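PDB 3BW4: 2-nitropropane dioxygenase from Streptomyces ansochromogenes, which probably oxidises alkyl nitronates such as propionate 3-nitronate with molecular oxygen, using FMN as its cofactor. Local coordinates for residues 121-126 against 144-149; 273-278 against 318-323. The protein carries 1 engineered substitution. All blocks are in the same frame, centred on the assembly; numbering follows the deposited sequence.

Contact 1 (121-126 against 144-149)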
ATOM      1  N   ASP A 121     -34.015  18.246   1.689  1.00 33.77           N
ATOM      2  CA  ASP A 121     -33.508  18.860   2.915  1.00 33.58           C
ATOM      3  C   ASP A 121     -31.977  18.741   2.930  1.00 33.25           C
ATOM      4  O   ASP A 121     -31.402  18.080   3.795  1.00 31.56           O
ATOM      5  CB  ASP A 121     -34.099  18.130   4.122  1.00 34.51           C
ATOM      6  CG  ASP A 121     -33.976  18.924   5.402  1.00 34.53           C
ATOM      7  OD1 ASP A 121     -33.136  19.850   5.453  1.00 33.44           O
ATOM      8  OD2 ASP A 121     -34.720  18.612   6.358  1.00 36.27           O
ATOM      9  N   PRO A 122     -31.302  19.418   1.990  1.00 32.79           N
ATOM     10  CA  PRO A 122     -29.844  19.426   1.817  1.00 31.78           C
ATOM     11  C   PRO A 122     -28.968  19.382   3.064  1.00 30.54           C
ATOM     12  O   PRO A 122     -29.235  20.053   4.059  1.00 30.02           O
ATOM     13  CB  PRO A 122     -29.599  20.693   1.002  1.00 31.84           C
ATOM     14  CG  PRO A 122     -30.837  20.811   0.188  1.00 33.74           C
ATOM     15  CD  PRO A 122     -31.912  20.511   1.211  1.00 33.14           C
ATOM     16  N   VAL A 123     -27.915  18.571   2.987  1.00 29.97           N
ATOM     17  CA  VAL A 123     -26.936  18.440   4.059  1.00 27.60           C
ATOM     18  C   VAL A 123     -25.672  19.085   3.500  1.00 27.34           C
ATOM     19  O   VAL A 123     -25.541  19.255   2.284  1.00 27.92           O
ATOM     20  CB  VAL A 123     -26.644  16.967   4.410  1.00 26.75           C
ATOM     21  CG1 VAL A 123     -27.909  16.305   4.936  1.00 26.78           C
ATOM     22  CG2 VAL A 123     -26.114  16.231   3.186  1.00 25.37           C
ATOM     23  N   PRO A 124     -24.723  19.445   4.373  1.00 25.68           N
ATOM     24  CA  PRO A 124     -23.473  20.081   3.948  1.00 23.60           C
ATOM     25  C   PRO A 124     -22.633  19.286   2.950  1.00 23.13           C
ATOM     26  O   PRO A 124     -22.160  19.828   1.947  1.00 22.41           O
ATOM     27  CB  PRO A 124     -22.736  20.303   5.268  1.00 23.52           C
ATOM     28  CG  PRO A 124     -23.855  20.466   6.256  1.00 25.13           C
ATOM     29  CD  PRO A 124     -24.795  19.366   5.842  1.00 24.94           C
ATOM     30  N   VAL A 125     -22.453  18.000   3.226  1.00 22.86           N
ATOM     31  CA  VAL A 125     -21.633  17.148   2.377  1.00 21.70           C
ATOM     32  C   VAL A 125     -22.264  15.788   2.113  1.00 22.20           C
ATOM     33  O   VAL A 125     -22.928  15.222   2.979  1.00 22.94           O
ATOM     34  CB  VAL A 125     -20.250  16.914   3.033  1.00 21.10           C
ATOM     35  CG1 VAL A 125     -19.399  16.013   2.163  1.00 21.21           C
ATOM     36  CG2 VAL A 125     -19.550  18.249   3.275  1.00 20.60           C
ATOM     37  N   VAL A 126     -22.050  15.274   0.907  1.00 22.72           N
ATOM     38  CA  VAL A 126     -22.548  13.959   0.522  1.00 21.47           C
ATOM     39  C   VAL A 126     -21.452  13.241  -0.259  1.00 21.76           C
ATOM     40  O   VAL A 126     -20.872  13.796  -1.193  1.00 21.88           O
ATOM     41  CB  VAL A 126     -23.809  14.045  -0.368  1.00 22.03           C
ATOM     42  CG1 VAL A 126     -24.119  12.672  -0.964  1.00 20.34           C
ATOM     43  CG2 VAL A 126     -25.000  14.524   0.455  1.00 20.05           C
ATOM     44  N   ALA A 144     -28.108  22.735  -4.739  1.00 32.68           N
ATOM     45  CA  ALA A 144     -28.747  22.713  -3.425  1.00 30.64           C
ATOM     46  C   ALA A 144     -27.791  23.210  -2.343  1.00 29.53           C
ATOM     47  O   ALA A 144     -28.185  23.385  -1.190  1.00 31.10           O
ATOM     48  CB  ALA A 144     -29.218  21.303  -3.096  1.00 29.34           C
ATOM     49  N   GLY A 145     -26.537  23.434  -2.718  1.00 27.98           N
ATOM     50  CA  GLY A 145     -25.558  23.909  -1.756  1.00 26.97           C
ATOM     51  C   GLY A 145     -24.773  22.801  -1.075  1.00 26.31           C
ATOM     52  O   GLY A 145     -24.043  23.053  -0.115  1.00 26.20           O
ATOM     53  N   THR A 146     -24.915  21.575  -1.572  1.00 25.07           N
ATOM     54  CA  THR A 146     -24.220  20.423  -1.003  1.00 25.99           C
ATOM     55  C   THR A 146     -22.926  20.098  -1.753  1.00 26.35           C
ATOM     56  O   THR A 146     -22.927  19.971  -2.975  1.00 25.98           O
ATOM     57  CB  THR A 146     -25.119  19.155  -1.040  1.00 26.70           C
ATOM     58  OG1 THR A 146     -26.290  19.368  -0.246  1.00 26.21           O
ATOM     59  CG2 THR A 146     -24.364  17.941  -0.514  1.00 24.80           C
ATOM     60  N   LEU A 147     -21.824  19.961  -1.020  1.00 27.49           N
ATOM     61  CA  LEU A 147     -20.551  19.613  -1.643  1.00 27.75           C
ATOM     62  C   LEU A 147     -20.574  18.106  -1.881  1.00 27.67           C
ATOM     63  O   LEU A 147     -21.146  17.354  -1.085  1.00 27.08           O
ATOM     64  CB  LEU A 147     -19.377  19.989  -0.733  1.00 29.58           C
ATOM     65  CG  LEU A 147     -19.189  21.492  -0.495  1.00 32.20           C
ATOM     66  CD1 LEU A 147     -17.949  21.730   0.363  1.00 32.37           C
ATOM     67  CD2 LEU A 147     -19.057  22.209  -1.836  1.00 31.94           C
ATOM     68  N   THR A 148     -19.961  17.665  -2.974  1.00 26.01           N
ATOM     69  CA  THR A 148     -19.960  16.248  -3.307  1.00 25.50           C
ATOM     70  C   THR A 148     -18.583  15.604  -3.368  1.00 25.58           C
ATOM     71  O   THR A 148     -17.629  16.188  -3.891  1.00 25.81           O
ATOM     72  CB  THR A 148     -20.661  16.013  -4.656  1.00 23.32           C
ATOM     73  OG1 THR A 148     -20.043  16.827  -5.657  1.00 22.64           O
ATOM     74  CG2 THR A 148     -22.137  16.372  -4.557  1.00 23.54           C
ATOM     75  N   LEU A 149     -18.498  14.389  -2.832  1.00 25.50           N
ATOM     76  CA  LEU A 149     -17.261  13.610  -2.819  1.00 24.49           C
ATOM     77  C   LEU A 149     -17.517  12.196  -3.346  1.00 23.08           C
ATOM     78  O   LEU A 149     -18.594  11.631  -3.151  1.00 21.75           O
ATOM     79  CB  LEU A 149     -16.698  13.519  -1.398  1.00 26.31           C
ATOM     80  CG  LEU A 149     -16.085  14.757  -0.735  1.00 28.25           C
ATOM     81  CD1 LEU A 149     -17.112  15.858  -0.594  1.00 29.25           C
ATOM     82  CD2 LEU A 149     -15.555  14.362   0.627  1.00 27.44           C
TER
HETATM   83  O   HOH W   1     -27.807  17.142   0.579  1.00 22.02           O
HETATM   84  O   HOH W   2     -22.065  22.506   1.641  1.00 28.23           O
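V125 pairs with L147 and V126 with T148 as parallel beta bridges, held by three backbone hydrogen bonds. L147 N donates to P124 O, V126 N to L147 O (3.0 Å) and L149 N to V126 O (2.9 Å). L147 O also takes a CA-H...O contact from V125 CA, and V126 O takes one from T148 CA.

T146 supplies the polar side chain. Its OG1 donates a short bond to V123 O, 2.6 Å, in the carbonyl plane. A water then completes a small ring: it donates to T146 OG1 and accepts from V123 N. The T146 hydroxyl is thus gripped twice. OG1 sits beside the backbone N (chi1 -62°), which leaves CG2 anti to that N and turned to V126 CG2, 3.6 Å away. A second water donates to both P124 O and G145 O.

Apolar contacts are few. On the face of V125, L147 and L149, V125 CG1 meets L149 CD1 at 3.6 Å, the two side chains slanting across each other. Ahead of the strands, the P122 ring lays CG against A144 CB, 3.7 Å away. G145 there has positive phi and closes helix 135-143 with a Schellman motif. V123 and V126 also touch L118 of helix 111-120.

The contact joins the first and last elements of the beta-alpha-beta unit formed by strand 125-129, helix 135-143 and strand 147-152. Ahead of the regular ladder, the T146 hydroxyl and two waters supplement the backbone bonds, giving V123 N, V123 O and G145 O polar partners.

Contact 2 (273-278 against 318-323). Engineered in segment 318-323: Y320 (natural residue Trp). With FMN (flavin mononucleotide), chain B.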
ATOM      1  N   ARG A 273     -17.946  -8.467  -2.509  1.00 23.57           N
ATOM      2  CA  ARG A 273     -17.104  -7.401  -3.058  1.00 22.44           C
ATOM      3  C   ARG A 273     -15.867  -7.324  -2.157  1.00 21.82           C
ATOM      4  O   ARG A 273     -15.947  -7.610  -0.965  1.00 21.75           O
ATOM      5  CB  ARG A 273     -17.852  -6.060  -3.047  1.00 22.00           C
ATOM      6  CG  ARG A 273     -17.770  -5.268  -4.354  1.00 21.86           C
ATOM      7  CD  ARG A 273     -18.681  -4.038  -4.326  1.00 22.06           C
ATOM      8  NE  ARG A 273     -18.734  -3.338  -5.611  1.00 22.18           N
ATOM      9  CZ  ARG A 273     -17.741  -2.612  -6.123  1.00 24.07           C
ATOM     10  NH1 ARG A 273     -17.890  -2.016  -7.301  1.00 22.18           N
ATOM     11  NH2 ARG A 273     -16.601  -2.469  -5.457  1.00 22.60           N
ATOM     12  N   PRO A 274     -14.709  -6.937  -2.712  1.00 20.60           N
ATOM     13  CA  PRO A 274     -13.503  -6.859  -1.882  1.00 20.24           C
ATOM     14  C   PRO A 274     -13.592  -5.874  -0.718  1.00 22.18           C
ATOM     15  O   PRO A 274     -13.873  -4.688  -0.914  1.00 22.14           O
ATOM     16  CB  PRO A 274     -12.416  -6.473  -2.883  1.00 19.03           C
ATOM     17  CG  PRO A 274     -12.907  -7.097  -4.180  1.00 19.62           C
ATOM     18  CD  PRO A 274     -14.385  -6.735  -4.136  1.00 20.42           C
ATOM     19  N   ALA A 275     -13.346  -6.382   0.489  1.00 21.02           N
ATOM     20  CA  ALA A 275     -13.374  -5.579   1.707  1.00 22.24           C
ATOM     21  C   ALA A 275     -12.278  -6.073   2.646  1.00 22.11           C
ATOM     22  O   ALA A 275     -12.097  -7.280   2.814  1.00 22.55           O
ATOM     23  CB  ALA A 275     -14.737  -5.699   2.382  1.00 23.54           C
ATOM     24  N   ARG A 276     -11.541  -5.148   3.255  1.00 21.79           N
ATOM     25  CA  ARG A 276     -10.463  -5.534   4.162  1.00 20.27           C
ATOM     26  C   ARG A 276     -10.995  -5.786   5.566  1.00 21.83           C
ATOM     27  O   ARG A 276     -11.612  -4.912   6.189  1.00 22.06           O
ATOM     28  CB  ARG A 276      -9.384  -4.457   4.213  1.00 17.76           C
ATOM     29  CG  ARG A 276      -8.191  -4.850   5.079  1.00 20.66           C
ATOM     30  CD  ARG A 276      -7.087  -3.816   5.017  1.00 18.29           C
ATOM     31  NE  ARG A 276      -6.468  -3.766   3.699  1.00 19.07           N
ATOM     32  CZ  ARG A 276      -5.634  -4.687   3.220  1.00 21.68           C
ATOM     33  NH1 ARG A 276      -5.303  -5.744   3.953  1.00 20.10           N
ATOM     34  NH2 ARG A 276      -5.127  -4.552   2.000  1.00 18.79           N
ATOM     35  N   SER A 277     -10.735  -6.987   6.063  1.00 20.23           N
ATOM     36  CA  SER A 277     -11.193  -7.391   7.378  1.00 21.76           C
ATOM     37  C   SER A 277     -10.098  -8.142   8.108  1.00 21.62           C
ATOM     38  O   SER A 277      -9.201  -8.699   7.477  1.00 20.95           O
ATOM     39  CB  SER A 277     -12.415  -8.302   7.233  1.00 20.76           C
ATOM     40  OG  SER A 277     -12.687  -8.991   8.438  1.00 26.85           O
ATOM     41  N   LEU A 278     -10.167  -8.148   9.436  1.00 22.80           N
ATOM     42  CA  LEU A 278      -9.196  -8.884  10.238  1.00 22.33           C
ATOM     43  C   LEU A 278      -9.424 -10.343   9.850  1.00 21.07           C
ATOM     44  O   LEU A 278     -10.565 -10.765   9.673  1.00 22.55           O
ATOM     45  CB  LEU A 278      -9.472  -8.688  11.733  1.00 21.13           C
ATOM     46  CG  LEU A 278      -9.310  -7.269  12.291  1.00 21.64           C
ATOM     47  CD1 LEU A 278      -9.821  -7.215  13.718  1.00 22.61           C
ATOM     48  CD2 LEU A 278      -7.848  -6.860  12.246  1.00 22.31           C
ATOM     49  N   ALA A 318     -17.894  -9.753  10.358  1.00 21.94           N
ATOM     50  CA  ALA A 318     -17.129  -9.048   9.332  1.00 23.06           C
ATOM     51  C   ALA A 318     -16.332  -7.961  10.046  1.00 22.82           C
ATOM     52  O   ALA A 318     -16.791  -6.828  10.189  1.00 23.25           O
ATOM     53  CB  ALA A 318     -18.065  -8.427   8.305  1.00 22.37           C
ATOM     54  N   LEU A 319     -15.133  -8.318  10.491  1.00 21.95           N
ATOM     55  CA  LEU A 319     -14.266  -7.405  11.228  1.00 20.56           C
ATOM     56  C   LEU A 319     -13.517  -6.413  10.328  1.00 20.47           C
ATOM     57  O   LEU A 319     -12.291  -6.458  10.233  1.00 21.30           O
ATOM     58  CB  LEU A 319     -13.271  -8.231  12.058  1.00 21.68           C
ATOM     59  CG  LEU A 319     -13.886  -9.308  12.971  1.00 23.03           C
ATOM     60  CD1 LEU A 319     -12.794 -10.114  13.657  1.00 22.84           C
ATOM     61  CD2 LEU A 319     -14.774  -8.652  14.012  1.00 20.86           C
ATOM     62  N   TYR A 320     -14.251  -5.515   9.673  1.00 18.56           N
ATOM     63  CA  TYR A 320     -13.623  -4.530   8.788  1.00 18.95           C
ATOM     64  C   TYR A 320     -12.591  -3.697   9.555  1.00 17.52           C
ATOM     65  O   TYR A 320     -12.859  -3.215  10.658  1.00 16.49           O
ATOM     66  CB  TYR A 320     -14.683  -3.604   8.179  1.00 18.44           C
ATOM     67  CG  TYR A 320     -15.743  -4.329   7.384  1.00 19.27           C
ATOM     68  CD1 TYR A 320     -17.097  -4.108   7.631  1.00 21.40           C
ATOM     69  CD2 TYR A 320     -15.394  -5.251   6.402  1.00 18.23           C
ATOM     70  CE1 TYR A 320     -18.079  -4.797   6.919  1.00 22.98           C
ATOM     71  CE2 TYR A 320     -16.358  -5.941   5.687  1.00 20.23           C
ATOM     72  CZ  TYR A 320     -17.697  -5.716   5.950  1.00 22.61           C
ATOM     73  OH  TYR A 320     -18.649  -6.437   5.277  1.00 22.69           O
ATOM     74  N   ALA A 321     -11.413  -3.535   8.966  1.00 16.07           N
ATOM     75  CA  ALA A 321     -10.345  -2.777   9.604  1.00 18.29           C
ATOM     76  C   ALA A 321      -9.193  -2.554   8.629  1.00 18.37           C
ATOM     77  O   ALA A 321      -8.906  -3.410   7.793  1.00 19.53           O
ATOM     78  CB  ALA A 321      -9.847  -3.525  10.840  1.00 16.46           C
ATOM     79  N   GLY A 322      -8.549  -1.396   8.743  1.00 17.82           N
ATOM     80  CA  GLY A 322      -7.433  -1.064   7.874  1.00 20.02           C
ATOM     81  C   GLY A 322      -6.153  -1.664   8.421  1.00 20.51           C
ATOM     82  O   GLY A 322      -6.133  -2.164   9.545  1.00 20.33           O
ATOM     83  N   GLN A 323      -5.079  -1.609   7.643  1.00 20.46           N
ATOM     84  CA  GLN A 323      -3.814  -2.193   8.077  1.00 22.14           C
ATOM     85  C   GLN A 323      -3.208  -1.527   9.314  1.00 23.28           C
ATOM     86  O   GLN A 323      -2.256  -2.038   9.894  1.00 24.49           O
ATOM     87  CB  GLN A 323      -2.813  -2.186   6.919  1.00 21.92           C
ATOM     88  CG  GLN A 323      -3.276  -2.990   5.716  1.00 20.68           C
ATOM     89  CD  GLN A 323      -2.211  -3.101   4.643  1.00 19.90           C
ATOM     90  OE1 GLN A 323      -1.641  -2.102   4.225  1.00 17.65           O
ATOM     91  NE2 GLN A 323      -1.942  -4.324   4.190  1.00 17.61           N
TER
HETATM   92  N1  FMN B 370     -16.791   3.829   3.189  1.00 20.91           N
HETATM   93  C2  FMN B 370     -17.988   4.279   2.625  1.00 23.65           C
HETATM   94  O2  FMN B 370     -17.957   5.078   1.691  1.00 25.33           O
HETATM   95  N3  FMN B 370     -19.210   3.840   3.113  1.00 23.60           N
HETATM   96  C4  FMN B 370     -19.311   2.947   4.171  1.00 23.67           C
HETATM   97  O4  FMN B 370     -20.428   2.582   4.585  1.00 23.04           O
HETATM   98  C4A FMN B 370     -18.104   2.486   4.762  1.00 22.46           C
HETATM   99  N5  FMN B 370     -18.130   1.607   5.841  1.00 23.56           N
HETATM  100  C5A FMN B 370     -16.957   1.168   6.458  1.00 21.74           C
HETATM  101  C6  FMN B 370     -17.037   0.290   7.570  1.00 21.10           C
HETATM  102  C7  FMN B 370     -15.865  -0.189   8.257  1.00 19.98           C
HETATM  103  C7M FMN B 370     -16.084  -0.407   9.769  1.00 18.99           C
HETATM  104  C8  FMN B 370     -14.609   0.322   7.757  1.00 19.30           C
HETATM  105  C8M FMN B 370     -13.389   0.546   8.652  1.00 15.41           C
HETATM  106  C9  FMN B 370     -14.511   1.187   6.619  1.00 18.44           C
HETATM  107  C9A FMN B 370     -15.689   1.617   5.964  1.00 19.99           C
HETATM  108  N10 FMN B 370     -15.649   2.494   4.846  1.00 21.15           N
HETATM  109  C10 FMN B 370     -16.845   2.942   4.249  1.00 20.19           C
HETATM  110  C1' FMN B 370     -14.317   2.831   4.161  1.00 19.32           C
HETATM  111  C2' FMN B 370     -13.877   4.229   4.666  1.00 18.18           C
HETATM  112  O2' FMN B 370     -14.518   5.219   3.875  1.00 16.97           O
HETATM  113  C3' FMN B 370     -12.329   4.466   4.537  1.00 18.16           C
HETATM  114  O3' FMN B 370     -11.993   4.283   3.161  1.00 18.34           O
HETATM  115  C4' FMN B 370     -11.466   3.502   5.358  1.00 17.31           C
HETATM  116  O4' FMN B 370     -12.025   3.395   6.667  1.00 17.41           O
HETATM  117  C5' FMN B 370     -10.014   4.042   5.455  1.00 17.85           C
HETATM  118  O5' FMN B 370      -9.161   3.159   6.216  1.00 15.40           O
HETATM  119  P   FMN B 370      -8.922   3.130   7.834  1.00 19.74           P
HETATM  120  O1P FMN B 370     -10.182   2.326   7.884  1.00 19.09           O
HETATM  121  O2P FMN B 370      -8.881   4.623   7.693  1.00 18.85           O
HETATM  122  O3P FMN B 370      -7.656   2.364   7.453  1.00 18.52           O
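This is a buried crossing of strand 275-278 by the loop 318-323, beside the flavin. Two backbone bonds hold it: A321 N to R276 O at 3.1 Å and L278 N to L319 O at 2.8 Å. They flank the single bridge between S277 and Y320. L319 centres an inverse gamma turn, and its CB packs on L278 CB at 3.8 Å.

The R276 chain starts extended, CG anti to the backbone N (chi1 -176°), and bends at chi3. It runs past A321 O, and one guanidinium face lies against Q323 CG. R276 NH2 bonds V174 O and NH1 bonds T264 OG1, while the Q323 amide reaches G193 and G195 of the second subunit. A leucine in place of R276 would probably leave V174 O and T264 OG1 without these partners and remove the flat group that Q323 CG packs against.

Y320 is engineered, replacing tryptophan. Its CE2 touches A275 CB, and its CB meets FMN C7 at 3.6 Å. G322 CA is 3.5 Å from FMN O3P; a CB on G322 would clash with that oxygen. Y320 at the flavin ring and G322 at the phosphate make this loop part of the FMN pocket of a TIM-barrel flavoenzyme.

In the fold
Contact 1 and contact 2 lie on opposite sides of the chain's centre. Their own centres are about 28 Å apart, and their nearest atoms are about 14 Å apart. Contact 1 pairs neighbouring strands of the parallel barrel sheet, whereas contact 2 belongs to the small antiparallel sheet and the loop crossing it. FMN relates them unequally. In contact 2, Y320 and G322 belong to its pocket. In contact 1, the side chain of L149 stays about 9 Å from the flavin, though it comes about 5 Å from that of Q235, an FMN-binding residue. Contact 1 is therefore barrel framework and contact 2 pocket wall.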